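Local coordinates for protein B-agarase (Agarivorans gilvus, PDB 5Z6P) that hydrolyses agarose as a beta-agarase of glycoside hydrolase family 50, probably cutting beta-galactosidic linkages of the polysaccharide, at residues Q365-Y370 with E376-M381; V640-Y645 with E652-L657; Q690-M695 with A712-Y717. One frame throughout, in Å; residues are numbered along the deposited sequence.

Interaction 1. Residues Q365-Y370 with E376-M381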
# COMPACT_ATOMS: atom_id res chain seq x y z
N GLN A 365 24.64 11.11 10.95
CA GLN A 365 25.79 12.00 10.97
C GLN A 365 25.47 13.30 11.70
O GLN A 365 26.34 13.88 12.34
CB GLN A 365 26.26 12.32 9.55
CG GLN A 365 26.92 11.18 8.82
CD GLN A 365 27.40 11.60 7.43
OE1 GLN A 365 26.86 12.53 6.82
NE2 GLN A 365 28.39 10.90 6.92
N TRP A 366 24.23 13.76 11.59
CA TRP A 366 23.81 14.98 12.26
C TRP A 366 22.40 14.91 12.84
O TRP A 366 21.45 14.51 12.17
CB TRP A 366 23.89 16.17 11.32
CG TRP A 366 23.41 17.45 11.91
CD1 TRP A 366 24.15 18.34 12.64
CD2 TRP A 366 22.09 18.01 11.82
NE1 TRP A 366 23.37 19.41 13.01
CE2 TRP A 366 22.10 19.23 12.53
CE3 TRP A 366 20.89 17.59 11.23
CZ2 TRP A 366 20.97 20.04 12.64
CZ3 TRP A 366 19.78 18.39 11.34
CH2 TRP A 366 19.83 19.60 12.05
N LEU A 367 22.30 15.28 14.11
CA LEU A 367 21.04 15.61 14.75
C LEU A 367 21.29 16.92 15.49
O LEU A 367 22.38 17.12 16.02
CB LEU A 367 20.57 14.49 15.67
CG LEU A 367 20.00 13.29 14.90
CD1 LEU A 367 19.79 12.11 15.80
CD2 LEU A 367 18.71 13.68 14.22
N PRO A 368 20.30 17.82 15.51
CA PRO A 368 20.58 19.13 16.10
C PRO A 368 20.78 19.10 17.61
O PRO A 368 20.15 18.30 18.31
CB PRO A 368 19.32 19.94 15.75
CG PRO A 368 18.23 18.90 15.63
CD PRO A 368 18.92 17.71 15.00
N ASP A 369 21.68 19.96 18.09
CA ASP A 369 21.74 20.30 19.51
C ASP A 369 20.37 20.78 19.95
O ASP A 369 19.64 21.36 19.16
CB ASP A 369 22.79 21.38 19.77
CG ASP A 369 24.20 20.92 19.48
OD1 ASP A 369 24.43 19.69 19.42
OD2 ASP A 369 25.08 21.79 19.31
N TYR A 370 20.03 20.56 21.21
CA TYR A 370 18.69 20.89 21.66
C TYR A 370 18.46 22.39 21.74
O TYR A 370 17.32 22.83 21.88
CB TYR A 370 18.41 20.21 23.00
CG TYR A 370 18.34 18.70 22.90
CD1 TYR A 370 17.26 18.08 22.27
CD2 TYR A 370 19.33 17.89 23.43
CE1 TYR A 370 17.19 16.71 22.17
CE2 TYR A 370 19.26 16.51 23.34
CZ TYR A 370 18.19 15.92 22.71
OH TYR A 370 18.10 14.55 22.60
N GLU A 376 13.50 22.22 16.85
CA GLU A 376 12.06 22.36 16.77
C GLU A 376 11.38 21.12 16.18
O GLU A 376 10.21 20.86 16.42
CB GLU A 376 11.71 23.59 15.93
CG GLU A 376 10.23 23.84 15.75
CD GLU A 376 9.56 24.27 17.05
OE1 GLU A 376 10.24 24.84 17.91
OE2 GLU A 376 8.34 24.02 17.21
N HIS A 377 12.12 20.36 15.37
CA HIS A 377 11.54 19.26 14.64
C HIS A 377 11.75 17.93 15.31
O HIS A 377 11.46 16.89 14.73
CB HIS A 377 12.08 19.26 13.21
CG HIS A 377 12.04 20.62 12.58
ND1 HIS A 377 10.86 21.26 12.30
CD2 HIS A 377 13.03 21.49 12.28
CE1 HIS A 377 11.12 22.46 11.81
NE2 HIS A 377 12.43 22.62 11.79
N TYR A 378 12.26 17.95 16.54
CA TYR A 378 12.20 16.76 17.38
C TYR A 378 10.73 16.48 17.73
O TYR A 378 9.92 17.39 17.78
CB TYR A 378 13.03 16.92 18.67
CG TYR A 378 14.52 16.73 18.49
CD1 TYR A 378 15.03 15.51 18.08
CD2 TYR A 378 15.42 17.76 18.76
CE1 TYR A 378 16.37 15.32 17.92
CE2 TYR A 378 16.78 17.58 18.60
CZ TYR A 378 17.25 16.35 18.18
OH TYR A 378 18.59 16.13 18.02
N GLY A 379 10.41 15.22 17.95
CA GLY A 379 9.10 14.82 18.42
C GLY A 379 9.30 13.63 19.33
O GLY A 379 10.44 13.26 19.63
N TYR A 380 8.20 13.02 19.77
CA TYR A 380 8.26 11.90 20.69
C TYR A 380 7.11 10.93 20.46
O TYR A 380 5.96 11.33 20.32
CB TYR A 380 8.25 12.41 22.14
CG TYR A 380 8.17 11.34 23.19
CD1 TYR A 380 9.27 10.54 23.48
CD2 TYR A 380 7.01 11.13 23.91
CE1 TYR A 380 9.21 9.55 24.45
CE2 TYR A 380 6.94 10.14 24.89
CZ TYR A 380 8.05 9.36 25.15
OH TYR A 380 7.99 8.38 26.11
N MET A 381 7.41 9.67 20.40
CA MET A 381 6.43 8.63 20.19
C MET A 381 6.35 7.77 21.43
O MET A 381 7.34 7.46 22.00
CB MET A 381 6.76 7.79 18.93
CG MET A 381 6.85 6.26 19.09
SD MET A 381 7.04 5.15 17.67
CE MET A 381 8.00 3.89 18.43
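Pro368 and Tyr378 face each other with their CA atoms 8.8 Å apart, where the irregular segment 365-370 passes the start of strand 378-384, and Tyr370 and Glu376 lie at a similar backbone spacing. The two segments bracket a short loop that leads into this strand, an outermost strand of a three-stranded antiparallel sheet. No backbone hydrogen bond joins them, and the gap is bridged by side chains, one of which bonds to a backbone carbonyl. Tyr378 does most of the bridging. Its CG is anti to the carbonyl carbon (chi1 -79°), and the ring reaches across to Pro368 from the opposite direction. Along the way the ring passes the proline ring, with Pro368 CG 3.6 Å from Tyr378 CE2. Leu367 adds a lighter touch, its CB resting 3.5 Å from Tyr378 OH. Tyr370 comes in at about a right angle to Tyr378 and lays its CD1-CE1 side over one face of the Tyr378 ring. Tyr370 CE1 is 3.7 Å from Tyr378 CE2, offset toward the rim of the ring it covers. The two planes are inclined by 36°, an oblique pairing with the centroids 5.1 Å apart. The hydroxyl of Tyr370 turns to another partner, a hydrogen bond to Glu393 on the neighbouring strand 388-395. Tyr395 of the same strand packs edge-to-face with Tyr378 and also touches Pro368, so the adjacent strand takes part in the same small cluster. The contact is structural packing near the surface of the molecule, and it is partly buried. Its one polar link is short: Tyr378 OH donates to Pro368 O over 2.7 Å, in the carbonyl plane and on a lone pair, with a C=O...donor angle of 139°.

Interaction 2. Residues V640-Y645 with E652-L657; sequences VSYNYY and EPWSFL
Tyr642 and Tyr644 start from different first torsions, yet both meet Trp654. In Tyr642 CG is anti to the carbonyl carbon (chi1 -49°), whereas in Tyr644 it is anti to the backbone N (chi1 -157°). The indole enters between the two phenol rings and presents its edge to a face of each. Toward Tyr642 it offers the six-membered ring. Trp654 CZ3 sits over the centre of the phenol ring, and Trp654 CH2 is 3.6 Å from Tyr642 CG. The planes are almost perpendicular, at 89°, a T-shaped pair. Toward Tyr644 the nitrogen side leads, with Trp654 NE1 3.3 Å from Tyr644 CE2 and offset toward the rim. This second edge-to-face pair places the N-H side of the indole near a pi face. Together with Phe656 these rings make a largely buried aromatic cluster. It joins strand 640-643, at the border of the six-stranded mixed sheet, to the two type I turns that lead into helix 657-660. Phe709 of strand 709-714 extends the cluster, meeting Trp654 edge-to-face. Phe656 approaches Tyr642 from the opposite direction and meets it obliquely. Tyr642 OH lies at the edge of the phenylalanine ring, 3.4 Å from Phe656 CE2. At the far end Pro653 crosses Tyr644 at about a right angle, and its CG packs 3.3 Å from Tyr644 OH.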
# COMPACT_ATOMS: atom_id res chain seq x y z
N VAL A 640 -17.03 3.94 -5.26
CA VAL A 640 -16.34 2.86 -4.59
C VAL A 640 -14.83 3.09 -4.69
O VAL A 640 -14.31 3.38 -5.79
CB VAL A 640 -16.71 1.47 -5.16
CG1 VAL A 640 -16.08 0.38 -4.33
CG2 VAL A 640 -18.23 1.28 -5.20
N SER A 641 -14.13 3.02 -3.56
CA SER A 641 -12.70 3.30 -3.52
C SER A 641 -11.91 2.01 -3.29
O SER A 641 -12.28 1.18 -2.45
CB SER A 641 -12.36 4.34 -2.45
OG SER A 641 -12.85 4.01 -1.16
N TYR A 642 -10.85 1.85 -4.08
CA TYR A 642 -9.92 0.73 -3.96
C TYR A 642 -8.47 1.24 -3.84
O TYR A 642 -8.13 2.24 -4.45
CB TYR A 642 -10.00 -0.20 -5.18
CG TYR A 642 -11.40 -0.63 -5.59
CD1 TYR A 642 -12.18 0.16 -6.43
CD2 TYR A 642 -11.93 -1.84 -5.14
CE1 TYR A 642 -13.47 -0.26 -6.81
CE2 TYR A 642 -13.19 -2.26 -5.51
CZ TYR A 642 -13.96 -1.46 -6.34
OH TYR A 642 -15.22 -1.89 -6.70
N ASN A 643 -7.64 0.54 -3.07
CA ASN A 643 -6.19 0.78 -3.12
C ASN A 643 -5.56 -0.35 -3.92
O ASN A 643 -5.93 -1.49 -3.74
CB ASN A 643 -5.57 0.87 -1.72
CG ASN A 643 -6.07 2.06 -0.91
OD1 ASN A 643 -6.63 3.02 -1.45
ND2 ASN A 643 -5.85 2.00 0.39
N TYR A 644 -4.63 -0.05 -4.82
CA TYR A 644 -4.15 -1.10 -5.70
C TYR A 644 -2.72 -0.92 -6.13
O TYR A 644 -2.40 -0.17 -7.05
CB TYR A 644 -5.05 -1.21 -6.93
CG TYR A 644 -5.00 -2.56 -7.59
CD1 TYR A 644 -5.48 -3.68 -6.93
CD2 TYR A 644 -4.48 -2.72 -8.87
CE1 TYR A 644 -5.42 -4.92 -7.51
CE2 TYR A 644 -4.42 -3.96 -9.47
CZ TYR A 644 -4.90 -5.06 -8.78
OH TYR A 644 -4.86 -6.30 -9.34
N TYR A 645 -1.86 -1.65 -5.43
CA TYR A 645 -0.42 -1.60 -5.60
C TYR A 645 0.02 -2.69 -6.56
O TYR A 645 0.53 -3.72 -6.15
CB TYR A 645 0.27 -1.75 -4.25
CG TYR A 645 0.11 -0.54 -3.35
CD1 TYR A 645 0.90 0.59 -3.53
CD2 TYR A 645 -0.83 -0.51 -2.33
CE1 TYR A 645 0.78 1.70 -2.71
CE2 TYR A 645 -0.97 0.59 -1.51
CZ TYR A 645 -0.15 1.70 -1.70
OH TYR A 645 -0.27 2.80 -0.89
N GLU A 652 -7.81 -8.99 -15.69
CA GLU A 652 -8.31 -10.20 -15.05
C GLU A 652 -8.95 -9.96 -13.65
O GLU A 652 -10.09 -10.37 -13.45
CB GLU A 652 -7.19 -11.23 -14.98
CG GLU A 652 -7.62 -12.65 -14.71
CD GLU A 652 -6.43 -13.57 -14.51
OE1 GLU A 652 -5.47 -13.48 -15.30
OE2 GLU A 652 -6.45 -14.37 -13.55
N PRO A 653 -8.26 -9.29 -12.71
CA PRO A 653 -8.96 -9.12 -11.42
C PRO A 653 -9.99 -7.99 -11.42
O PRO A 653 -10.77 -7.89 -10.47
CB PRO A 653 -7.81 -8.81 -10.43
CG PRO A 653 -6.76 -8.13 -11.29
CD PRO A 653 -6.86 -8.83 -12.64
N TRP A 654 -10.00 -7.16 -12.45
CA TRP A 654 -10.97 -6.08 -12.50
C TRP A 654 -12.22 -6.39 -13.37
O TRP A 654 -13.04 -5.50 -13.62
CB TRP A 654 -10.27 -4.80 -12.97
CG TRP A 654 -9.32 -4.30 -11.91
CD1 TRP A 654 -7.96 -4.46 -11.89
CD2 TRP A 654 -9.66 -3.62 -10.70
NE1 TRP A 654 -7.44 -3.90 -10.74
CE2 TRP A 654 -8.46 -3.38 -10.00
CE3 TRP A 654 -10.87 -3.18 -10.15
CZ2 TRP A 654 -8.44 -2.72 -8.76
CZ3 TRP A 654 -10.84 -2.53 -8.93
CH2 TRP A 654 -9.64 -2.29 -8.25
N SER A 655 -12.38 -7.66 -13.77
CA SER A 655 -13.56 -8.19 -14.50
C SER A 655 -14.92 -7.83 -13.91
O SER A 655 -15.87 -7.56 -14.64
CB SER A 655 -13.50 -9.72 -14.55
OG SER A 655 -12.94 -10.14 -15.76
N PHE A 656 -15.00 -7.83 -12.59
CA PHE A 656 -16.23 -7.64 -11.85
C PHE A 656 -16.84 -6.26 -11.98
O PHE A 656 -18.00 -6.06 -11.64
CB PHE A 656 -15.98 -7.93 -10.36
CG PHE A 656 -15.21 -6.84 -9.66
CD1 PHE A 656 -13.82 -6.87 -9.61
CD2 PHE A 656 -15.87 -5.79 -9.04
CE1 PHE A 656 -13.11 -5.87 -8.97
CE2 PHE A 656 -15.17 -4.79 -8.39
CZ PHE A 656 -13.78 -4.84 -8.35
N LEU A 657 -16.04 -5.29 -12.43
CA LEU A 657 -16.45 -3.89 -12.45
C LEU A 657 -17.77 -3.65 -13.18
O LEU A 657 -18.60 -2.86 -12.74
CB LEU A 657 -15.35 -3.02 -13.08
CG LEU A 657 -14.12 -2.73 -12.20
CD1 LEU A 657 -13.05 -2.01 -13.01
CD2 LEU A 657 -14.48 -1.94 -10.93

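Interaction 3. Residues Q690-M695 with A712-Y717; sequences QERGQM and AHYFQY
The contact lies in a beta-alpha-beta crossover: strand 664-668, helix 689-704 and the parallel neighbouring strand 709-714. It joins the N-terminal part of the helix to Tyr714 on strand 709-714. Arg692 reaches from the helix and Tyr714 from the strand, and both are buried. The side chains cross at about a right angle and approach only at their polar ends. Arg692 NH2 lies 3.1 Å from Tyr714 OH. The hydroxyl sits in the plane of the guanidinium, at its edge, while the guanidinium and phenol planes are 44° apart. A bend at chi3 (67°) turns the end of the arginine chain aside from its otherwise extended path. In Tyr714, with CG anti to the backbone N (chi1 -180°), the ring extends from the strand toward the helix and brings OH to the guanidinium edge. The clear hydrogen bonds of both polar ends go to other parts of the chain. Arg692 NE bonds to Phe671 O, NH2 to Gly735 O and NH1 to Gln689 OE1 at the start of the same helix, while Tyr744 makes a cation-pi contact with the same group. Tyr714 OH is hydrogen-bonded to Ile734 O. The carbonyls of Ile734 and Gly735 therefore take the two ends of the pair side by side in sequence. The three bonds from the guanidinium would fix its rotation. The carbonyl oxygens and the Tyr744 ring probably help to offset its buried positive charge.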
# COMPACT_ATOMS: atom_id res chain seq x y z
N GLN A 690 14.12 6.91 -13.54
CA GLN A 690 13.50 7.12 -14.84
C GLN A 690 12.35 6.13 -15.05
O GLN A 690 11.30 6.50 -15.54
CB GLN A 690 14.53 6.99 -15.97
CG GLN A 690 13.98 7.33 -17.33
CD GLN A 690 14.95 7.00 -18.46
OE1 GLN A 690 15.97 6.37 -18.24
NE2 GLN A 690 14.62 7.43 -19.67
N GLU A 691 12.56 4.88 -14.66
CA GLU A 691 11.54 3.87 -14.85
C GLU A 691 10.34 4.06 -13.90
O GLU A 691 9.24 3.63 -14.21
CB GLU A 691 12.12 2.47 -14.69
CG GLU A 691 11.11 1.41 -15.13
CD GLU A 691 11.69 0.01 -15.27
OE1 GLU A 691 12.17 -0.57 -14.27
OE2 GLU A 691 11.64 -0.50 -16.40
N ARG A 692 10.57 4.71 -12.76
CA ARG A 692 9.49 5.04 -11.84
C ARG A 692 8.42 5.87 -12.54
O ARG A 692 7.23 5.59 -12.44
CB ARG A 692 10.02 5.80 -10.63
CG ARG A 692 10.76 4.96 -9.59
CD ARG A 692 11.09 5.82 -8.36
NE ARG A 692 9.88 6.22 -7.65
CZ ARG A 692 9.72 7.35 -6.97
NH1 ARG A 692 10.72 8.24 -6.90
NH2 ARG A 692 8.56 7.60 -6.37
N GLY A 693 8.89 6.91 -13.22
CA GLY A 693 8.04 7.79 -13.99
C GLY A 693 7.36 7.03 -15.13
O GLY A 693 6.16 7.18 -15.33
N GLN A 694 8.10 6.19 -15.84
CA GLN A 694 7.50 5.36 -16.90
C GLN A 694 6.38 4.47 -16.34
O GLN A 694 5.30 4.35 -16.92
CB GLN A 694 8.55 4.49 -17.60
CG GLN A 694 9.51 5.23 -18.54
CD GLN A 694 10.75 4.40 -18.91
OE1 GLN A 694 11.14 3.49 -18.19
NE2 GLN A 694 11.37 4.73 -20.04
N MET A 695 6.64 3.86 -15.20
CA MET A 695 5.65 2.96 -14.64
C MET A 695 4.45 3.74 -14.11
O MET A 695 3.33 3.25 -14.17
CB MET A 695 6.27 2.07 -13.57
CG MET A 695 7.29 1.10 -14.17
SD MET A 695 8.08 0.00 -12.98
CE MET A 695 6.73 -1.16 -12.67
N ALA A 712 -7.41 8.50 -9.78
CA ALA A 712 -6.38 7.69 -9.14
C ALA A 712 -5.43 8.58 -8.32
O ALA A 712 -4.92 9.59 -8.79
CB ALA A 712 -5.58 6.87 -10.19
N HIS A 713 -5.23 8.19 -7.06
CA HIS A 713 -4.39 8.95 -6.15
C HIS A 713 -3.13 8.16 -5.81
O HIS A 713 -3.18 6.97 -5.53
CB HIS A 713 -5.15 9.30 -4.87
CG HIS A 713 -6.34 10.17 -5.09
ND1 HIS A 713 -7.39 10.24 -4.20
CD2 HIS A 713 -6.67 10.99 -6.12
CE1 HIS A 713 -8.29 11.08 -4.65
NE2 HIS A 713 -7.89 11.55 -5.81
N TYR A 714 -2.00 8.86 -5.84
CA TYR A 714 -0.69 8.27 -5.69
C TYR A 714 -0.17 8.41 -4.25
O TYR A 714 -0.18 9.48 -3.65
CB TYR A 714 0.30 8.92 -6.68
CG TYR A 714 1.71 8.37 -6.60
CD1 TYR A 714 2.60 8.80 -5.61
CD2 TYR A 714 2.15 7.41 -7.49
CE1 TYR A 714 3.86 8.29 -5.52
CE2 TYR A 714 3.43 6.89 -7.40
CZ TYR A 714 4.28 7.35 -6.42
OH TYR A 714 5.54 6.84 -6.30
N PHE A 715 0.29 7.29 -3.70
CA PHE A 715 0.80 7.28 -2.33
C PHE A 715 2.33 7.21 -2.42
O PHE A 715 2.86 6.14 -2.66
CB PHE A 715 0.23 6.08 -1.55
CG PHE A 715 0.42 6.15 -0.05
CD1 PHE A 715 1.67 5.94 0.52
CD2 PHE A 715 -0.64 6.40 0.80
CE1 PHE A 715 1.85 5.99 1.90
CE2 PHE A 715 -0.46 6.45 2.18
CZ PHE A 715 0.79 6.24 2.72
N GLN A 716 3.04 8.31 -2.20
CA GLN A 716 2.59 9.50 -1.50
C GLN A 716 3.43 10.71 -1.98
O GLN A 716 4.35 10.54 -2.76
CB GLN A 716 2.74 9.31 0.02
CG GLN A 716 4.18 8.96 0.39
CD GLN A 716 4.42 8.77 1.89
OE1 GLN A 716 3.54 8.99 2.70
NE2 GLN A 716 5.64 8.35 2.24
N TYR A 717 3.09 11.90 -1.49
CA TYR A 717 3.78 13.14 -1.84
C TYR A 717 5.29 13.04 -1.59
O TYR A 717 6.10 13.24 -2.48
CB TYR A 717 3.20 14.29 -1.03
CG TYR A 717 3.68 15.69 -1.34
CD1 TYR A 717 4.25 16.02 -2.57
CD2 TYR A 717 3.53 16.70 -0.40
CE1 TYR A 717 4.66 17.30 -2.85
CE2 TYR A 717 3.94 17.99 -0.67
CZ TYR A 717 4.50 18.29 -1.91
OH TYR A 717 4.92 19.57 -2.20

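How the interactions relate
From the N terminus the contacts come in series, and none nests in or crosses another. Interaction 1 closes a loop of five residues ahead of strand 378-384, in the small antiparallel sheet. Interaction 2 closes one of six residues after strand 640-643, an outermost strand of the six-stranded mixed sheet. Interaction 3 closes a loop of sixteen residues, mostly the rest of helix 689-704 and the start of strand 709-714, and ties that helix to the same mixed sheet. Interactions 2 and 3 touch where Tyr645 OH packs 3.4 Å from Phe715 CB. Interaction 1 stands apart, its nearest atoms about 20 Å from interaction 2 and about 15 Å from interaction 3.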